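Local coordinates for probable histone-lysine N-methyltransferase, H3 lysine-9 specific SUVH9 (PDB 4NJ5), which plays a part in gene silencing, probably by binding methylated DNA and recruiting RNA polymerase V to chromatin, and lacks methyltransferase activity of its own, at residues T19-Y23 and F88-M93; S74-V78 and V92-H96. All coordinates share one frame; numbering follows the deposited sequence.

Overall arrangement
Both contacts gather round the short helix 87-92 of the SRA domain and the turn that ends it, and their centres lie about 9 Å apart. Along the chain helix 8-35 comes first, then the loop holding 74-78, then 88-96, so each contact brings an earlier segment onto the same later one. Contact 1 sets helix 8-35 against helix 87-92; contact 2 lays the turn of 75-78 against the residues that follow that helix. Val92 and Met93 belong to both, and Leu90 O, probably hydrogen-bonded to Leu95 N at 2.9 Å, ties them. Contact 1 joins the long N-terminal helix to the SRA domain; contact 2 packs two of its loops together, far from the zinc cluster.

Contact 1 (T19-Y23 and F88-M93); sequences TRMIY and FELCVM
Two helices running in roughly opposite directions meet here, helix 8-35 and the short SRA-domain helix 87-92; their local axes are 11.2 Å apart at an angle of 141°. Arg20 and Glu89 form the polar end. The salt bridge joins Arg20 NH2 to Glu89 OE2 at 2.7 Å, a weak hydrogen bond, and the guanidinium and carboxylate planes stand 75° apart. A water in the guanidinium plane accepts from Arg20 NE and reaches Glu89 OE2 at 2.7 Å, a second link between the same two groups. Glu89 OE1 takes the backbone N of Phe85, and Arg20 NH2 also reaches Ile83 O.

Tyr23, with CG anti to its backbone N (chi1 180°), sends its ring across to helix 87-92. Val92 CG2 rests 3.7 Å from Tyr23 CD1, while Glu89 CG lies equally near Tyr23 CE2, so the glutamate's methylenes serve as apolar surface. Thr19 suits its place by offering CG2 to Val92 CG1 at 3.8 Å while its hydroxyl goes to His15 O. The bent Met93 chain brings SD within 3.9 Å of Arg20 CG. The nearby opposite charge is likely to favour the ionised form of both Arg20 and Glu89.

Contact 2 (S74-V78 and V92-H96); sequences SIPGV and VMGLH
Ile75 and Val78, at the two ends of a type II beta turn, press their branches against the backbone and side chains that follow helix 87-92. The close part centres on Ile75. Its CD1 comes to 3.4 Å from Gly94 O and its CG2 to 3.6 Å from Met93 O, so both methyl groups lie against carbonyl oxygens. With CG1 anti to the carbonyl carbon (chi1 -55°), the isoleucine turns its longer branch toward Gly94 and Leu95, leaving CG2 for Met93. With only a methyl at this position, as in alanine, both branches would be lost, and a gap would probably open beside Met93 O, Gly94 O and Leu95 CD2.

The side-chain packing is looser. Val78 and Leu95 meet tip to tip, CG1 to CD1 at 3.9 Å, whereas Val78 CG2 stands 4.1 Å from Met93 CG. No hydrogen bond crosses the contact. Nearest solvent is exposed Ser74, whose CB points away from 92-96, and Pro76 at the turn's corner is partly exposed.

Proline suits the second position of the turn (phi -59°), and Gly77 the third, where a side chain would jam against the preceding carbonyl oxygen. Val78 N closes the turn on Ile75 O at 3.0 Å. On the other segment, Gly94 has positive phi as the C' residue of a Schellman motif, the helix ending in which Gly94 N bonds to Cys91 O.

Contact 1 (T19-Y23 and F88-M93)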
loop_
_atom_site.group_PDB
_atom_site.type_symbol
_atom_site.label_atom_id
_atom_site.label_comp_id
_atom_site.label_asym_id
_atom_site.label_seq_id
_atom_site.Cartn_x
_atom_site.Cartn_y
_atom_site.Cartn_z
ATOM N N THR A 19 6.771 -3.018 11.859
ATOM C CA THR A 19 7.968 -2.363 11.356
ATOM C C THR A 19 7.629 -1.429 10.203
ATOM O O THR A 19 8.091 -0.285 10.163
ATOM C CB THR A 19 9.037 -3.373 10.890
ATOM O OG1 THR A 19 9.355 -4.271 11.962
ATOM C CG2 THR A 19 10.299 -2.639 10.458
ATOM N N ARG A 20 6.818 -1.911 9.269
ATOM C CA ARG A 20 6.455 -1.102 8.113
ATOM C C ARG A 20 5.625 0.112 8.522
ATOM O O ARG A 20 5.797 1.211 7.973
ATOM C CB ARG A 20 5.742 -1.942 7.049
ATOM C CG ARG A 20 6.641 -3.016 6.434
ATOM C CD ARG A 20 6.141 -3.484 5.074
ATOM N NE ARG A 20 6.247 -2.440 4.055
ATOM C CZ ARG A 20 6.060 -2.645 2.755
ATOM N NH1 ARG A 20 5.767 -3.859 2.307
ATOM N NH2 ARG A 20 6.177 -1.639 1.899
ATOM N N MET A 21 4.745 -0.083 9.501
ATOM C CA MET A 21 3.959 1.032 10.028
ATOM C C MET A 21 4.857 2.124 10.608
ATOM O O MET A 21 4.650 3.323 10.358
ATOM C CB MET A 21 2.973 0.544 11.085
ATOM C CG MET A 21 1.560 0.373 10.576
ATOM S SD MET A 21 0.413 0.168 11.947
ATOM C CE MET A 21 0.912 -1.449 12.535
ATOM N N ILE A 22 5.858 1.704 11.377
ATOM C CA ILE A 22 6.831 2.645 11.917
ATOM C C ILE A 22 7.580 3.371 10.803
ATOM O O ILE A 22 7.685 4.599 10.818
ATOM C CB ILE A 22 7.846 1.955 12.845
ATOM C CG1 ILE A 22 7.174 1.542 14.157
ATOM C CG2 ILE A 22 9.022 2.878 13.132
ATOM C CD1 ILE A 22 8.132 0.941 15.168
ATOM N N TYR A 23 8.086 2.615 9.832
ATOM C CA TYR A 23 8.853 3.213 8.740
ATOM C C TYR A 23 8.061 4.288 7.985
ATOM O O TYR A 23 8.510 5.435 7.867
ATOM C CB TYR A 23 9.366 2.139 7.774
ATOM C CG TYR A 23 10.166 2.702 6.621
ATOM C CD1 TYR A 23 11.499 3.063 6.783
ATOM C CD2 TYR A 23 9.589 2.872 5.372
ATOM C CE1 TYR A 23 12.232 3.579 5.732
ATOM C CE2 TYR A 23 10.314 3.392 4.316
ATOM C CZ TYR A 23 11.633 3.742 4.501
ATOM O OH TYR A 23 12.351 4.256 3.448
ATOM N N PHE A 88 16.091 1.953 0.437
ATOM C CA PHE A 88 16.430 1.924 1.858
ATOM C C PHE A 88 15.407 1.102 2.633
ATOM O O PHE A 88 15.737 0.408 3.605
ATOM C CB PHE A 88 16.483 3.342 2.408
ATOM C CG PHE A 88 17.700 3.628 3.236
ATOM C CD1 PHE A 88 17.764 3.226 4.559
ATOM C CD2 PHE A 88 18.775 4.316 2.695
ATOM C CE1 PHE A 88 18.881 3.502 5.328
ATOM C CE2 PHE A 88 19.887 4.593 3.459
ATOM C CZ PHE A 88 19.939 4.186 4.779
ATOM N N GLU A 89 14.160 1.189 2.186
ATOM C CA GLU A 89 13.077 0.394 2.742
ATOM C C GLU A 89 13.448 -1.091 2.747
ATOM O O GLU A 89 13.172 -1.803 3.712
ATOM C CB GLU A 89 11.796 0.627 1.934
ATOM C CG GLU A 89 10.543 0.094 2.580
ATOM C CD GLU A 89 9.281 0.533 1.856
ATOM O OE1 GLU A 89 9.391 1.220 0.816
ATOM O OE2 GLU A 89 8.176 0.185 2.326
ATOM N N LEU A 90 14.096 -1.542 1.674
ATOM C CA LEU A 90 14.551 -2.925 1.570
ATOM C C LEU A 90 15.572 -3.259 2.650
ATOM O O LEU A 90 15.647 -4.399 3.109
ATOM C CB LEU A 90 15.155 -3.187 0.192
ATOM C CG LEU A 90 14.213 -2.951 -0.989
ATOM C CD1 LEU A 90 14.948 -3.149 -2.307
ATOM C CD2 LEU A 90 13.010 -3.875 -0.900
ATOM N N CYS A 91 16.361 -2.265 3.046
ATOM C CA CYS A 91 17.336 -2.446 4.113
ATOM C C CYS A 91 16.610 -2.591 5.438
ATOM O O CYS A 91 16.968 -3.433 6.266
ATOM C CB CYS A 91 18.305 -1.264 4.184
ATOM S SG CYS A 91 19.174 -0.917 2.652
ATOM N N VAL A 92 15.590 -1.760 5.635
ATOM C CA VAL A 92 14.776 -1.840 6.846
ATOM C C VAL A 92 14.186 -3.240 7.032
ATOM O O VAL A 92 14.186 -3.779 8.138
ATOM C CB VAL A 92 13.644 -0.790 6.844
ATOM C CG1 VAL A 92 12.747 -0.970 8.064
ATOM C CG2 VAL A 92 14.229 0.618 6.802
ATOM N N MET A 93 13.707 -3.835 5.942
ATOM C CA MET A 93 13.101 -5.162 6.005
ATOM C C MET A 93 14.100 -6.305 5.838
ATOM O O MET A 93 13.701 -7.458 5.688
ATOM C CB MET A 93 11.976 -5.295 4.978
ATOM C CG MET A 93 10.588 -5.255 5.595
ATOM S SD MET A 93 10.403 -3.862 6.721
ATOM C CE MET A 93 10.444 -2.494 5.566
HETATM O O HOH W 1 7.142 0.456 4.841
#

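Contact 2 (S74-V78 and V92-H96)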
loop_
_atom_site.group_PDB
_atom_site.type_symbol
_atom_site.label_atom_id
_atom_site.label_comp_id
_atom_site.label_asym_id
_atom_site.label_seq_id
_atom_site.Cartn_x
_atom_site.Cartn_y
_atom_site.Cartn_z
ATOM N N SER A 74 14.780 -17.004 2.795
ATOM C CA SER A 74 13.612 -16.192 3.121
ATOM C C SER A 74 13.812 -15.335 4.372
ATOM O O SER A 74 14.443 -15.763 5.335
ATOM C CB SER A 74 12.378 -17.084 3.289
ATOM O OG SER A 74 12.250 -17.986 2.202
ATOM N N ILE A 75 13.281 -14.116 4.339
ATOM C CA ILE A 75 13.212 -13.278 5.528
ATOM C C ILE A 75 11.853 -13.521 6.184
ATOM O O ILE A 75 10.813 -13.295 5.560
ATOM C CB ILE A 75 13.370 -11.779 5.188
ATOM C CG1 ILE A 75 14.664 -11.535 4.405
ATOM C CG2 ILE A 75 13.341 -10.931 6.452
ATOM C CD1 ILE A 75 15.939 -11.916 5.155
ATOM N N PRO A 76 11.855 -14.000 7.439
ATOM C CA PRO A 76 10.605 -14.341 8.125
ATOM C C PRO A 76 9.674 -13.142 8.219
ATOM O O PRO A 76 10.099 -12.070 8.651
ATOM C CB PRO A 76 11.076 -14.765 9.520
ATOM C CG PRO A 76 12.486 -15.216 9.316
ATOM C CD PRO A 76 13.035 -14.297 8.268
ATOM N N GLY A 77 8.427 -13.323 7.796
ATOM C CA GLY A 77 7.444 -12.255 7.834
ATOM C C GLY A 77 7.344 -11.479 6.533
ATOM O O GLY A 77 6.369 -10.769 6.305
ATOM N N VAL A 78 8.357 -11.601 5.682
ATOM C CA VAL A 78 8.335 -10.944 4.382
ATOM C C VAL A 78 8.000 -11.968 3.311
ATOM O O VAL A 78 8.745 -12.921 3.094
ATOM C CB VAL A 78 9.677 -10.271 4.049
ATOM C CG1 VAL A 78 9.586 -9.542 2.710
ATOM C CG2 VAL A 78 10.073 -9.309 5.156
ATOM N N VAL A 92 15.590 -1.760 5.635
ATOM C CA VAL A 92 14.776 -1.840 6.846
ATOM C C VAL A 92 14.186 -3.240 7.032
ATOM O O VAL A 92 14.186 -3.779 8.138
ATOM C CB VAL A 92 13.644 -0.790 6.844
ATOM C CG1 VAL A 92 12.747 -0.970 8.064
ATOM C CG2 VAL A 92 14.229 0.618 6.802
ATOM N N MET A 93 13.707 -3.835 5.942
ATOM C CA MET A 93 13.101 -5.162 6.005
ATOM C C MET A 93 14.100 -6.305 5.838
ATOM O O MET A 93 13.701 -7.458 5.688
ATOM C CB MET A 93 11.976 -5.295 4.978
ATOM C CG MET A 93 10.588 -5.255 5.595
ATOM S SD MET A 93 10.403 -3.862 6.721
ATOM C CE MET A 93 10.444 -2.494 5.566
ATOM N N GLY A 94 15.391 -5.985 5.860
ATOM C CA GLY A 94 16.429 -7.000 5.801
ATOM C C GLY A 94 16.516 -7.781 4.501
ATOM O O GLY A 94 17.150 -8.836 4.448
ATOM N N LEU A 95 15.884 -7.269 3.449
ATOM C CA LEU A 95 15.901 -7.940 2.151
ATOM C C LEU A 95 17.199 -7.690 1.393
ATOM O O LEU A 95 17.743 -8.589 0.760
ATOM C CB LEU A 95 14.717 -7.484 1.296
ATOM C CG LEU A 95 13.358 -8.105 1.611
ATOM C CD1 LEU A 95 12.242 -7.270 0.999
ATOM C CD2 LEU A 95 13.295 -9.544 1.114
ATOM N N HIS A 96 17.687 -6.458 1.462
ATOM C CA HIS A 96 18.856 -6.060 0.696
ATOM C C HIS A 96 19.518 -4.893 1.406
ATOM O O HIS A 96 18.886 -3.862 1.634
ATOM C CB HIS A 96 18.439 -5.654 -0.717
ATOM C CG HIS A 96 19.569 -5.591 -1.692
ATOM N ND1 HIS A 96 20.425 -4.510 -1.776
ATOM C CD2 HIS A 96 19.984 -6.465 -2.639
ATOM C CE1 HIS A 96 21.313 -4.726 -2.722
ATOM N NE2 HIS A 96 21.069 -5.908 -3.265
#